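PDB 3OOX: putative 2OG-Fe(II) oxygenase family protein from Caulobacter crescentus CB15, which probably acts as an iron(II)- and 2-oxoglutarate-dependent oxygenase, perhaps turning 2-oxoglutarate and L-arginine into ethene, succinate and other products. Local coordinates for residues Tyr41-Ala46 against Asn136-Met141; Ala46-Ala51 against Val131-Asn136; Phe98-Arg103 against Asn168-Leu173; Thr198-Ala203 against Arg262-Phe267. All coordinates share one frame; numbering follows the deposited sequence.

Interaction 1 (Tyr41-Ala46 against Asn136-Met141); sequences YDLDQA and NSLDGM. With EDO (1,2-ethanediol), chain E.
The loop that caps the start of helix 45-59 lays Y41, D42 and L43 against one side of helix 127-152, the long helix on the main sheet of the oxygenase's jelly-roll core. The far end of M141, a selenomethionine, is the meeting point: its chain bends at chi2 and chi3, bringing CE within 3.8 Å of Y41 CB and, in the modelled conformer of L43, 3.5 Å of L43 CD1. L43 CD2 there reaches L138 CD2 (4.0 Å), the two side chains crossing at about a right angle. S137 OG also lies close to L43, but S137 too has two conformers and the approach is doubtful. L138 and M141 also touch L227 of strand 227-231. D44 is the N-cap residue, although its OD1 makes only a weak bond to A46 N. D42 OD1 approaches M141 CE, while OD2 lies doubtfully close to an ethanediol, probably from the crystallisation liquor, which K144 also holds. Within the loop, Y41 OH donates to Q45 OE1 at 2.6 Å, meeting a lone pair in the carbonyl plane.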
loop_
_atom_site.group_PDB
_atom_site.type_symbol
_atom_site.label_atom_id
_atom_site.label_comp_id
_atom_site.label_asym_id
_atom_site.label_seq_id
_atom_site.Cartn_x
_atom_site.Cartn_y
_atom_site.Cartn_z
ATOM N N TYR A 41 -14.376 7.292 5.781
ATOM C CA TYR A 41 -13.460 8.188 5.039
ATOM C C TYR A 41 -14.288 9.196 4.267
ATOM O O TYR A 41 -15.489 8.991 4.032
ATOM C CB TYR A 41 -12.483 7.434 4.127
ATOM C CG TYR A 41 -13.063 6.418 3.137
ATOM C CD1 TYR A 41 -13.965 6.795 2.143
ATOM C CD2 TYR A 41 -12.665 5.080 3.183
ATOM C CE1 TYR A 41 -14.460 5.864 1.219
ATOM C CE2 TYR A 41 -13.151 4.148 2.267
ATOM C CZ TYR A 41 -14.044 4.543 1.286
ATOM O OH TYR A 41 -14.524 3.610 0.377
ATOM N N ASP A 42 -13.657 10.293 3.871
ATOM C CA ASP A 42 -14.398 11.355 3.189
ATOM C C ASP A 42 -14.138 11.386 1.695
ATOM O O ASP A 42 -14.602 12.309 1.008
ATOM C CB ASP A 42 -14.122 12.728 3.842
ATOM C CG ASP A 42 -12.695 13.169 3.712
ATOM O OD1 ASP A 42 -11.834 12.347 3.329
ATOM O OD2 ASP A 42 -12.424 14.360 4.016
ATOM N N LEU A 43 -13.418 10.370 1.192
ATOM C CA LEU A 43 -13.142 10.252 -0.235
ATOM C C LEU A 43 -14.454 10.076 -0.971
ATOM O O LEU A 43 -15.307 9.346 -0.531
ATOM C CB LEU A 43 -12.258 9.042 -0.540
ATOM C CG LEU A 43 -10.765 9.091 -0.225
ATOM C CD1 LEU A 43 -10.479 9.130 1.277
ATOM C CD2 LEU A 43 -10.146 7.847 -0.862
ATOM N N ASP A 44 -14.590 10.747 -2.100
ATOM C CA ASP A 44 -15.787 10.648 -2.927
ATOM C C ASP A 44 -15.901 9.227 -3.493
ATOM O O ASP A 44 -15.097 8.843 -4.364
ATOM C CB ASP A 44 -15.666 11.675 -4.060
ATOM C CG ASP A 44 -16.887 11.742 -4.953
ATOM O OD1 ASP A 44 -17.711 10.800 -4.987
ATOM O OD2 ASP A 44 -17.000 12.777 -5.642
ATOM N N GLN A 45 -16.884 8.465 -3.010
ATOM C CA GLN A 45 -17.041 7.074 -3.450
ATOM C C GLN A 45 -17.324 6.927 -4.937
ATOM O O GLN A 45 -16.853 5.986 -5.585
ATOM C CB GLN A 45 -18.104 6.351 -2.646
ATOM C CG GLN A 45 -18.100 4.839 -2.823
ATOM C CD GLN A 45 -16.820 4.233 -2.292
ATOM O OE1 GLN A 45 -16.443 4.503 -1.153
ATOM N NE2 GLN A 45 -16.152 3.411 -3.101
ATOM N N ALA A 46 -18.101 7.837 -5.516
ATOM C CA ALA A 46 -18.306 7.769 -6.953
ATOM C C ALA A 46 -17.008 7.895 -7.769
ATOM O O ALA A 46 -16.850 7.243 -8.801
ATOM C CB ALA A 46 -19.342 8.840 -7.380
ATOM N N ASN A 136 -3.925 10.537 -6.107
ATOM C CA ASN A 136 -3.771 11.741 -5.293
ATOM C C ASN A 136 -4.702 11.753 -4.089
ATOM O O ASN A 136 -4.340 12.274 -3.021
ATOM C CB ASN A 136 -3.968 12.978 -6.186
ATOM C CG ASN A 136 -2.820 13.163 -7.180
ATOM O OD1 ASN A 136 -3.060 13.240 -8.401
ATOM N ND2 ASN A 136 -1.592 13.187 -6.684
ATOM N N SER A 137 -5.885 11.163 -4.220
ATOM C CA SER A 137 -6.796 11.039 -3.103
ATOM C C SER A 137 -6.249 10.150 -1.984
ATOM O O SER A 137 -6.360 10.469 -0.808
ATOM C CB SER A 137 -8.117 10.476 -3.603
ATOM O OG SER A 137 -8.994 10.296 -2.533
ATOM N N LEU A 138 -5.688 9.006 -2.371
ATOM C CA LEU A 138 -5.109 8.103 -1.373
ATOM C C LEU A 138 -3.820 8.690 -0.787
ATOM O O LEU A 138 -3.532 8.491 0.392
ATOM C CB LEU A 138 -4.896 6.725 -1.980
ATOM C CG LEU A 138 -6.197 5.959 -2.224
ATOM C CD1 LEU A 138 -5.939 4.709 -3.074
ATOM C CD2 LEU A 138 -6.896 5.585 -0.932
ATOM N N ASP A 139 -3.043 9.392 -1.612
ATOM C CA ASP A 139 -1.823 10.069 -1.129
ATOM C C ASP A 139 -2.222 11.111 -0.077
ATOM O O ASP A 139 -1.559 11.248 0.963
ATOM C CB ASP A 139 -1.043 10.741 -2.278
ATOM C CG ASP A 139 0.371 11.082 -1.900
ATOM O OD1 ASP A 139 1.035 10.267 -1.225
ATOM O OD2 ASP A 139 0.846 12.175 -2.303
ATOM N N GLY A 140 -3.310 11.824 -0.361
ATOM C CA GLY A 140 -3.815 12.819 0.627
ATOM C C GLY A 140 -4.289 12.230 1.944
ATOM O O GLY A 140 -3.989 12.742 3.029
HETATM N N MSE A 141 -5.044 11.147 1.851
HETATM C CA MSE A 141 -5.518 10.466 3.050
HETATM C C MSE A 141 -4.338 9.906 3.835
HETATM O O MSE A 141 -4.280 9.960 5.060
HETATM C CB MSE A 141 -6.562 9.394 2.723
HETATM C CG MSE A 141 -6.967 8.643 3.937
HETATM SE SE MSE A 141 -7.725 9.769 5.335
HETATM C CE MSE A 141 -9.529 9.828 4.592
HETATM C C1 EDO E . -9.609 17.203 6.323
HETATM O O1 EDO E . -9.251 17.769 5.056
HETATM C C2 EDO E . -10.888 16.390 6.179
HETATM O O2 EDO E . -10.644 15.264 5.311
#

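Interaction 2 (Ala46-Ala51 against Val131-Asn136); sequences ARIDAA and VSWLYN
R47 and W133 carry the outer side of a crossing between helix 45-59 and helix 127-152, whose local axes pass 8.6 Å apart at a crossing angle of -123°. The stacking is of cation-pi kind: in the modelled conformer, one of two, the R47 guanidinium lies flat on the pyrrole side of the indole, planes 16° apart and centres 3.7 Å apart. Further back along the side chain, R47 CB sits over the six-membered ring, 3.5 Å from its centroid and almost on the normal, a CH-pi contact. The bend at chi3 (79°) folds the arginine back so that both ends of its chain follow one face of the indole. R47 NE and W133 NE1 come near, but both are donors.

The apolar contacts lie deeper. I48 CG1 meets the indole rim in plane, 3.9 Å from W133 CZ3, and also touches L134. A51 CB packs on L134 CD2 at 3.7 Å; with so small a side chain, the A51 and V131 CA atoms approach to 4.8 Å. L134 and V131 also touch L171 of strand 170-176. Cut back to an alanine, W133 would no longer carry the guanidinium, which would probably be free to swing, and a gap is likely to open beside I48. With no hydrogen bond between the segments, the contact rests on shape and dispersion, and probably on cation-pi attraction.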
loop_
_atom_site.group_PDB
_atom_site.type_symbol
_atom_site.label_atom_id
_atom_site.label_comp_id
_atom_site.label_asym_id
_atom_site.label_seq_id
_atom_site.Cartn_x
_atom_site.Cartn_y
_atom_site.Cartn_z
ATOM N N ALA A 46 -18.101 7.837 -5.516
ATOM C CA ALA A 46 -18.306 7.769 -6.953
ATOM C C ALA A 46 -17.008 7.895 -7.769
ATOM O O ALA A 46 -16.850 7.243 -8.801
ATOM C CB ALA A 46 -19.342 8.840 -7.380
ATOM N N ARG A 47 -16.053 8.681 -7.283
ATOM C CA ARG A 47 -14.790 8.830 -7.982
ATOM C C ARG A 47 -13.855 7.647 -7.694
ATOM O O ARG A 47 -13.102 7.234 -8.590
ATOM C CB ARG A 47 -14.141 10.166 -7.657
ATOM C CG ARG A 47 -14.999 11.353 -8.098
ATOM C CD ARG A 47 -14.259 12.675 -7.946
ATOM N NE ARG A 47 -13.320 12.891 -9.042
ATOM C CZ ARG A 47 -12.773 14.062 -9.352
ATOM N NH1 ARG A 47 -13.052 15.149 -8.643
ATOM N NH2 ARG A 47 -11.930 14.142 -10.373
ATOM N N ILE A 48 -13.933 7.073 -6.486
ATOM C CA ILE A 48 -13.226 5.788 -6.224
ATOM C C ILE A 48 -13.766 4.767 -7.232
ATOM O O ILE A 48 -12.996 4.126 -7.973
ATOM C CB ILE A 48 -13.439 5.238 -4.786
ATOM C CG1 ILE A 48 -12.743 6.103 -3.729
ATOM C CG2 ILE A 48 -12.938 3.759 -4.659
ATOM C CD1 ILE A 48 -13.129 5.717 -2.314
ATOM N N ASP A 49 -15.104 4.671 -7.315
ATOM C CA ASP A 49 -15.741 3.666 -8.170
ATOM C C ASP A 49 -15.408 3.868 -9.653
ATOM O O ASP A 49 -15.239 2.886 -10.403
ATOM C CB ASP A 49 -17.266 3.639 -7.963
ATOM C CG ASP A 49 -17.678 3.087 -6.615
ATOM O OD1 ASP A 49 -16.821 2.607 -5.831
ATOM O OD2 ASP A 49 -18.890 3.135 -6.331
ATOM N N ALA A 50 -15.296 5.122 -10.084
ATOM C CA ALA A 50 -14.864 5.445 -11.453
ATOM C C ALA A 50 -13.439 4.962 -11.731
ATOM O O ALA A 50 -13.158 4.444 -12.811
ATOM C CB ALA A 50 -14.963 6.923 -11.714
ATOM N N ALA A 51 -12.543 5.142 -10.768
ATOM C CA ALA A 51 -11.178 4.630 -10.938
ATOM C C ALA A 51 -11.208 3.110 -11.056
ATOM O O ALA A 51 -10.553 2.544 -11.942
ATOM C CB ALA A 51 -10.291 5.069 -9.796
ATOM N N VAL A 131 -7.901 7.383 -12.638
ATOM C CA VAL A 131 -6.889 6.681 -11.842
ATOM C C VAL A 131 -5.952 7.708 -11.158
ATOM O O VAL A 131 -5.503 7.499 -10.014
ATOM C CB VAL A 131 -6.120 5.667 -12.723
ATOM C CG1 VAL A 131 -4.955 5.001 -11.960
ATOM C CG2 VAL A 131 -7.030 4.586 -13.233
ATOM N N SER A 132 -5.625 8.805 -11.846
ATOM C CA SER A 132 -4.790 9.851 -11.229
ATOM C C SER A 132 -5.504 10.460 -10.030
ATOM O O SER A 132 -4.880 10.738 -9.014
ATOM C CB SER A 132 -4.387 10.945 -12.239
ATOM O OG SER A 132 -3.531 10.467 -13.250
ATOM N N TRP A 133 -6.826 10.664 -10.131
ATOM C CA TRP A 133 -7.598 11.171 -8.993
ATOM C C TRP A 133 -7.426 10.245 -7.780
ATOM O O TRP A 133 -7.249 10.698 -6.653
ATOM C CB TRP A 133 -9.080 11.333 -9.319
ATOM C CG TRP A 133 -9.888 11.780 -8.122
ATOM C CD1 TRP A 133 -10.164 13.092 -7.759
ATOM C CD2 TRP A 133 -10.480 10.958 -7.095
ATOM N NE1 TRP A 133 -10.902 13.116 -6.600
ATOM C CE2 TRP A 133 -11.095 11.834 -6.155
ATOM C CE3 TRP A 133 -10.547 9.576 -6.866
ATOM C CZ2 TRP A 133 -11.773 11.364 -5.029
ATOM C CZ3 TRP A 133 -11.215 9.119 -5.733
ATOM C CH2 TRP A 133 -11.819 10.013 -4.831
ATOM N N LEU A 134 -7.473 8.939 -8.028
ATOM C CA LEU A 134 -7.387 7.987 -6.928
ATOM C C LEU A 134 -6.006 7.996 -6.271
ATOM O O LEU A 134 -5.892 7.934 -5.031
ATOM C CB LEU A 134 -7.787 6.577 -7.394
ATOM C CG LEU A 134 -7.863 5.494 -6.294
ATOM C CD1 LEU A 134 -8.865 5.806 -5.208
ATOM C CD2 LEU A 134 -8.163 4.101 -6.888
ATOM N N TYR A 135 -4.968 8.086 -7.098
ATOM C CA TYR A 135 -3.571 8.209 -6.637
ATOM C C TYR A 135 -3.451 9.388 -5.650
ATOM O O TYR A 135 -2.999 9.244 -4.517
ATOM C CB TYR A 135 -2.629 8.404 -7.835
ATOM C CG TYR A 135 -1.149 8.511 -7.507
ATOM C CD1 TYR A 135 -0.635 9.634 -6.859
ATOM C CD2 TYR A 135 -0.269 7.471 -7.784
ATOM C CE1 TYR A 135 0.677 9.746 -6.554
ATOM C CE2 TYR A 135 1.102 7.564 -7.463
ATOM C CZ TYR A 135 1.561 8.722 -6.829
ATOM O OH TYR A 135 2.875 8.816 -6.472
ATOM N N ASN A 136 -3.925 10.537 -6.107
ATOM C CA ASN A 136 -3.771 11.741 -5.293
ATOM C C ASN A 136 -4.702 11.753 -4.089
ATOM O O ASN A 136 -4.340 12.274 -3.021
ATOM C CB ASN A 136 -3.968 12.978 -6.186
ATOM C CG ASN A 136 -2.820 13.163 -7.180
ATOM O OD1 ASN A 136 -3.060 13.240 -8.401
ATOM N ND2 ASN A 136 -1.592 13.187 -6.684
#

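Interaction 3 (Phe98-Arg103 against Asn168-Leu173); sequences FWHMGR and NSVLRL
W99 pairs with L173 and M101 with L171 through antiparallel backbone bonds that satisfy the N-H and C=O of all four: W99 N to L173 O and L173 N to W99 O are both 2.8 Å; M101 N to L171 O and L171 N to M101 O are both 2.9 Å. At the non-hydrogen-bonded pair H100-R172 the backbones bond outward, to G78 and P266, and the side chains meet. R172 NE donates to H100 NE2 at 2.8 Å, nearly straight (166°) and lying in the imidazole plane, while G75 O takes H100 ND1. A chi3 bend (-72°) turns the R172 guanidinium to this position, and the edge of the F98 ring stands against its face, CE2 lying 3.9 Å from R172 CZ. Were R172 a leucine, H100 NE2 would probably lose its donor and F98 the flat group beside it.

Where the strands part, one water accepts from R103 N and donates to N168 OD1 and S169 O; S169 O also receives Y135 OH. S169 OG bonds to H270 N, and R103 NE to G167 O. The ladder joins strand 97-101 to strand 170-176, consistent with N-terminal strands extending the major sheet of a double-stranded beta-helix, as in 2-oxoglutarate oxygenases.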
loop_
_atom_site.group_PDB
_atom_site.type_symbol
_atom_site.label_atom_id
_atom_site.label_comp_id
_atom_site.label_asym_id
_atom_site.label_seq_id
_atom_site.Cartn_x
_atom_site.Cartn_y
_atom_site.Cartn_z
ATOM N N PHE A 98 -1.231 -6.778 -13.322
ATOM C CA PHE A 98 -0.999 -5.523 -12.617
ATOM C C PHE A 98 -0.958 -4.329 -13.568
ATOM O O PHE A 98 -0.495 -4.459 -14.693
ATOM C CB PHE A 98 0.399 -5.502 -11.965
ATOM C CG PHE A 98 0.650 -6.594 -10.913
ATOM C CD1 PHE A 98 0.967 -7.892 -11.283
ATOM C CD2 PHE A 98 0.697 -6.273 -9.576
ATOM C CE1 PHE A 98 1.245 -8.842 -10.342
ATOM C CE2 PHE A 98 0.982 -7.229 -8.602
ATOM C CZ PHE A 98 1.232 -8.510 -8.984
ATOM N N TRP A 99 -1.319 -3.172 -13.027
ATOM C CA TRP A 99 -0.969 -1.874 -13.598
ATOM C C TRP A 99 -0.338 -1.048 -12.479
ATOM O O TRP A 99 -0.892 -0.982 -11.385
ATOM C CB TRP A 99 -2.209 -1.124 -14.115
ATOM C CG TRP A 99 -1.818 0.177 -14.755
ATOM C CD1 TRP A 99 -1.635 1.385 -14.133
ATOM C CD2 TRP A 99 -1.525 0.385 -16.140
ATOM N NE1 TRP A 99 -1.250 2.339 -15.049
ATOM C CE2 TRP A 99 -1.169 1.743 -16.287
ATOM C CE3 TRP A 99 -1.554 -0.434 -17.281
ATOM C CZ2 TRP A 99 -0.834 2.292 -17.540
ATOM C CZ3 TRP A 99 -1.206 0.121 -18.533
ATOM C CH2 TRP A 99 -0.862 1.470 -18.640
ATOM N N HIS A 100 0.794 -0.432 -12.739
ATOM C CA HIS A 100 1.401 0.460 -11.771
ATOM C C HIS A 100 1.496 1.894 -12.271
ATOM O O HIS A 100 1.990 2.142 -13.374
ATOM C CB HIS A 100 2.798 -0.024 -11.423
ATOM C CG HIS A 100 2.789 -1.256 -10.585
ATOM N ND1 HIS A 100 3.502 -2.386 -10.913
ATOM C CD2 HIS A 100 2.130 -1.541 -9.434
ATOM C CE1 HIS A 100 3.293 -3.313 -9.986
ATOM N NE2 HIS A 100 2.459 -2.827 -9.079
HETATM N N MSE A 101 1.019 2.798 -11.428
HETATM C CA MSE A 101 1.140 4.226 -11.652
HETATM C C MSE A 101 2.035 4.795 -10.577
HETATM O O MSE A 101 1.756 4.628 -9.392
HETATM C CB MSE A 101 -0.233 4.908 -11.590
HETATM C CG MSE A 101 -0.148 6.439 -11.806
HETATM SE SE MSE A 101 -1.793 7.321 -11.329
HETATM C CE MSE A 101 -1.003 9.115 -11.107
ATOM N N GLY A 102 3.088 5.489 -11.014
ATOM C CA GLY A 102 3.946 6.249 -10.113
ATOM C C GLY A 102 3.554 7.710 -10.083
ATOM O O GLY A 102 2.551 8.120 -10.664
ATOM N N ARG A 103 4.393 8.533 -9.450
ATOM C CA ARG A 103 4.129 9.978 -9.371
ATOM C C ARG A 103 4.353 10.654 -10.717
ATOM O O ARG A 103 5.355 10.393 -11.355
ATOM C CB ARG A 103 5.054 10.630 -8.342
ATOM C CG ARG A 103 4.647 12.088 -8.088
ATOM C CD ARG A 103 5.283 12.682 -6.862
ATOM N NE ARG A 103 4.741 12.093 -5.627
ATOM C CZ ARG A 103 3.562 12.322 -5.086
ATOM N NH1 ARG A 103 2.741 13.225 -5.599
ATOM N NH2 ARG A 103 3.232 11.672 -3.979
ATOM N N ASN A 168 7.946 8.694 -3.773
ATOM C CA ASN A 168 8.008 7.737 -4.886
ATOM C C ASN A 168 6.900 6.701 -4.727
ATOM O O ASN A 168 7.141 5.493 -4.750
ATOM C CB ASN A 168 9.370 7.071 -4.915
ATOM C CG ASN A 168 9.708 6.459 -6.255
ATOM O OD1 ASN A 168 8.921 6.453 -7.217
ATOM N ND2 ASN A 168 10.938 5.921 -6.320
ATOM N N SER A 169 5.684 7.196 -4.552
ATOM C CA SER A 169 4.528 6.375 -4.244
ATOM C C SER A 169 3.938 5.736 -5.477
ATOM O O SER A 169 4.026 6.278 -6.590
ATOM C CB SER A 169 3.476 7.196 -3.477
ATOM O OG SER A 169 4.056 7.707 -2.274
ATOM N N VAL A 170 3.312 4.584 -5.272
ATOM C CA VAL A 170 2.780 3.793 -6.394
ATOM C C VAL A 170 1.357 3.383 -6.076
ATOM O O VAL A 170 1.091 2.815 -5.024
ATOM C CB VAL A 170 3.640 2.582 -6.665
ATOM C CG1 VAL A 170 2.979 1.669 -7.721
ATOM C CG2 VAL A 170 5.048 2.973 -7.145
ATOM N N LEU A 171 0.458 3.656 -7.029
ATOM C CA LEU A 171 -0.892 3.098 -7.034
ATOM C C LEU A 171 -0.852 1.859 -7.897
ATOM O O LEU A 171 -0.460 1.920 -9.076
ATOM C CB LEU A 171 -1.910 4.066 -7.621
ATOM C CG LEU A 171 -3.349 3.586 -7.707
ATOM C CD1 LEU A 171 -3.895 3.219 -6.311
ATOM C CD2 LEU A 171 -4.249 4.661 -8.365
ATOM N N ARG A 172 -1.182 0.700 -7.301
ATOM C CA ARG A 172 -1.206 -0.557 -8.008
ATOM C C ARG A 172 -2.668 -0.912 -8.250
ATOM O O ARG A 172 -3.494 -0.866 -7.349
ATOM C CB ARG A 172 -0.592 -1.650 -7.137
ATOM C CG ARG A 172 -0.756 -3.097 -7.692
ATOM C CD ARG A 172 -0.127 -4.103 -6.734
ATOM N NE ARG A 172 1.323 -4.044 -6.766
ATOM C CZ ARG A 172 2.110 -4.676 -5.902
ATOM N NH1 ARG A 172 1.588 -5.419 -4.926
ATOM N NH2 ARG A 172 3.411 -4.546 -6.022
ATOM N N LEU A 173 -2.955 -1.300 -9.487
ATOM C CA LEU A 173 -4.242 -1.889 -9.859
ATOM C C LEU A 173 -3.963 -3.379 -10.106
ATOM O O LEU A 173 -3.075 -3.737 -10.878
ATOM C CB LEU A 173 -4.798 -1.224 -11.120
ATOM C CG LEU A 173 -4.717 0.305 -11.176
ATOM C CD1 LEU A 173 -5.209 0.799 -12.565
ATOM C CD2 LEU A 173 -5.509 0.970 -10.038
HETATM O O HOH W 1 6.367 6.996 -7.930
HETATM O O HOH W 2 3.886 10.224 -1.541
#

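Interaction 4 (Thr198-Ala203 against Arg262-Phe267); sequences TLLLGA and RYSTPF
Strand 197-201 joins strand 262-269 directly at L199 and F267, and through water where the two diverge. Following the second strand, Y263 O receives a water that also donates to G202 O. S264 comes next: in the modelled conformer another water links its OG to L201 O, while the close approach of S264 OG to L200 CD1 is doubtful, the serine having two deposited conformers. At T265 the regular strand is interrupted, and waters stand in for a direct pairing. One accepts from T265 N (2.8 Å) and donates to L201 O (2.7 Å); another donates to both T265 O and L199 O and accepts from L201 N. P266 then sits across from L200, its CB 3.9 Å from L200 CD1 with the two side chains running the same way, and its CA-H points at L199 O. At F267 the chains close up: F267 N gives to L199 O at 3.0 Å, and L199 N gives to F267 O at 2.9 Å. With CG opposite the backbone N (chi1 -179°), the F267 ring brings its edge to L199 CD1, CD2 lying 4.0 Å off.

Strands 227-231 and 170-176 flank this pair in the main sheet. Helix 127-152 lies over one face, placing L134 on L201 and T265, L138 on F267, and Y135 edge-to-face with the F267 ring.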
loop_
_atom_site.group_PDB
_atom_site.type_symbol
_atom_site.label_atom_id
_atom_site.label_comp_id
_atom_site.label_asym_id
_atom_site.label_seq_id
_atom_site.Cartn_x
_atom_site.Cartn_y
_atom_site.Cartn_z
ATOM N N THR A 198 0.942 1.731 3.617
ATOM C CA THR A 198 0.140 1.274 2.480
ATOM C C THR A 198 -1.348 1.388 2.857
ATOM O O THR A 198 -1.776 1.056 4.001
ATOM C CB THR A 198 0.507 -0.184 2.132
ATOM O OG1 THR A 198 1.897 -0.198 1.825
ATOM C CG2 THR A 198 -0.288 -0.725 0.942
ATOM N N LEU A 199 -2.154 1.918 1.918
ATOM C CA LEU A 199 -3.563 2.166 2.110
ATOM C C LEU A 199 -4.396 1.308 1.160
ATOM O O LEU A 199 -4.232 1.411 -0.057
ATOM C CB LEU A 199 -3.879 3.652 1.900
ATOM C CG LEU A 199 -3.223 4.595 2.894
ATOM C CD1 LEU A 199 -1.973 5.213 2.283
ATOM C CD2 LEU A 199 -4.210 5.671 3.397
ATOM N N LEU A 200 -5.283 0.479 1.715
ATOM C CA LEU A 200 -6.054 -0.493 0.932
ATOM C C LEU A 200 -7.547 -0.321 1.094
ATOM O O LEU A 200 -8.110 -0.583 2.159
ATOM C CB LEU A 200 -5.691 -1.911 1.378
ATOM C CG LEU A 200 -6.352 -3.062 0.641
ATOM C CD1 LEU A 200 -5.922 -3.160 -0.807
ATOM C CD2 LEU A 200 -6.069 -4.353 1.408
ATOM N N LEU A 201 -8.166 0.100 0.002
ATOM C CA LEU A 201 -9.618 0.060 -0.107
ATOM C C LEU A 201 -10.151 -1.361 -0.367
ATOM O O LEU A 201 -9.417 -2.231 -0.844
ATOM C CB LEU A 201 -10.092 0.932 -1.260
ATOM C CG LEU A 201 -9.809 2.418 -1.111
ATOM C CD1 LEU A 201 -9.839 3.082 -2.538
ATOM C CD2 LEU A 201 -10.768 3.080 -0.111
ATOM N N GLY A 202 -11.430 -1.576 -0.086
ATOM C CA GLY A 202 -12.154 -2.757 -0.586
ATOM C C GLY A 202 -11.770 -4.094 -0.001
ATOM O O GLY A 202 -12.012 -5.128 -0.634
ATOM N N ALA A 203 -11.218 -4.109 1.205
ATOM C CA ALA A 203 -10.787 -5.360 1.829
ATOM C C ALA A 203 -11.914 -6.191 2.467
ATOM O O ALA A 203 -11.667 -7.290 2.971
ATOM C CB ALA A 203 -9.691 -5.078 2.867
ATOM N N ARG A 262 -11.443 -10.730 -8.739
ATOM C CA ARG A 262 -11.071 -9.869 -7.642
ATOM C C ARG A 262 -10.214 -8.737 -8.196
ATOM O O ARG A 262 -9.299 -8.968 -8.993
ATOM C CB ARG A 262 -10.264 -10.634 -6.589
ATOM C CG ARG A 262 -11.012 -11.774 -5.892
ATOM C CD ARG A 262 -10.103 -12.464 -4.852
ATOM N NE ARG A 262 -9.215 -13.487 -5.428
ATOM C CZ ARG A 262 -8.006 -13.813 -4.959
ATOM N NH1 ARG A 262 -7.475 -13.190 -3.908
ATOM N NH2 ARG A 262 -7.303 -14.765 -5.561
ATOM N N TYR A 263 -10.517 -7.530 -7.756
ATOM C CA TYR A 263 -9.715 -6.357 -8.095
ATOM C C TYR A 263 -9.338 -5.696 -6.792
ATOM O O TYR A 263 -10.124 -5.658 -5.829
ATOM C CB TYR A 263 -10.498 -5.346 -8.942
ATOM C CG TYR A 263 -11.028 -5.916 -10.210
ATOM C CD1 TYR A 263 -12.246 -6.579 -10.232
ATOM C CD2 TYR A 263 -10.305 -5.824 -11.393
ATOM C CE1 TYR A 263 -12.733 -7.117 -11.389
ATOM C CE2 TYR A 263 -10.777 -6.354 -12.563
ATOM C CZ TYR A 263 -11.998 -6.998 -12.561
ATOM O OH TYR A 263 -12.484 -7.525 -13.726
ATOM N N SER A 264 -8.141 -5.155 -6.760
ATOM C CA SER A 264 -7.651 -4.402 -5.618
ATOM C C SER A 264 -6.824 -3.221 -6.118
ATOM O O SER A 264 -6.184 -3.320 -7.154
ATOM C CB SER A 264 -6.803 -5.314 -4.734
ATOM O OG SER A 264 -6.465 -4.696 -3.505
ATOM N N THR A 265 -6.827 -2.126 -5.374
ATOM C CA THR A 265 -6.094 -0.928 -5.775
ATOM C C THR A 265 -5.306 -0.341 -4.599
ATOM O O THR A 265 -5.526 0.823 -4.209
ATOM C CB THR A 265 -7.029 0.146 -6.402
ATOM O OG1 THR A 265 -7.914 0.674 -5.397
ATOM C CG2 THR A 265 -7.844 -0.458 -7.576
ATOM N N PRO A 266 -4.340 -1.100 -4.044
ATOM C CA PRO A 266 -3.535 -0.572 -2.964
ATOM C C PRO A 266 -2.641 0.610 -3.379
ATOM O O PRO A 266 -2.133 0.634 -4.480
ATOM C CB PRO A 266 -2.664 -1.761 -2.544
ATOM C CG PRO A 266 -2.606 -2.612 -3.757
ATOM C CD PRO A 266 -3.948 -2.467 -4.419
ATOM N N PHE A 267 -2.431 1.533 -2.437
ATOM C CA PHE A 267 -1.561 2.681 -2.641
ATOM C C PHE A 267 -0.387 2.537 -1.692
ATOM O O PHE A 267 -0.581 2.545 -0.459
ATOM C CB PHE A 267 -2.320 3.977 -2.382
ATOM C CG PHE A 267 -1.485 5.209 -2.606
ATOM C CD1 PHE A 267 -1.275 5.690 -3.887
ATOM C CD2 PHE A 267 -0.864 5.837 -1.560
ATOM C CE1 PHE A 267 -0.496 6.765 -4.138
ATOM C CE2 PHE A 267 -0.063 6.947 -1.821
ATOM C CZ PHE A 267 0.071 7.422 -3.121
HETATM O O HOH W 3 -6.478 1.444 -1.789
HETATM O O HOH W 4 -8.892 -2.150 -3.443
HETATM O O HOH W 5 -8.847 -4.820 -1.741
HETATM O O HOH W 6 -10.707 -5.413 -3.411
#

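Interactions 3 and 4 are buried in the main sheet and share its logic, strand pairing by backbone bonds, but interaction 3 adds a side-chain bond and interaction 4 fills a strand break with water. Their strands are neighbours, R172 N lying 3.0 Å from P266 O. Interactions 1 and 2 both join the 45-59 region to helix 127-152 and share A46 and N136; lacking cross-segment hydrogen bonds, they work by apolar contact, with a cation-pi stack in interaction 2, the more buried of the two. Side chains tie the layers together: D139 forms a salt bridge with R103, L138 CD1 packs on L171 CD1, and I48 CG2 on L201 CD1.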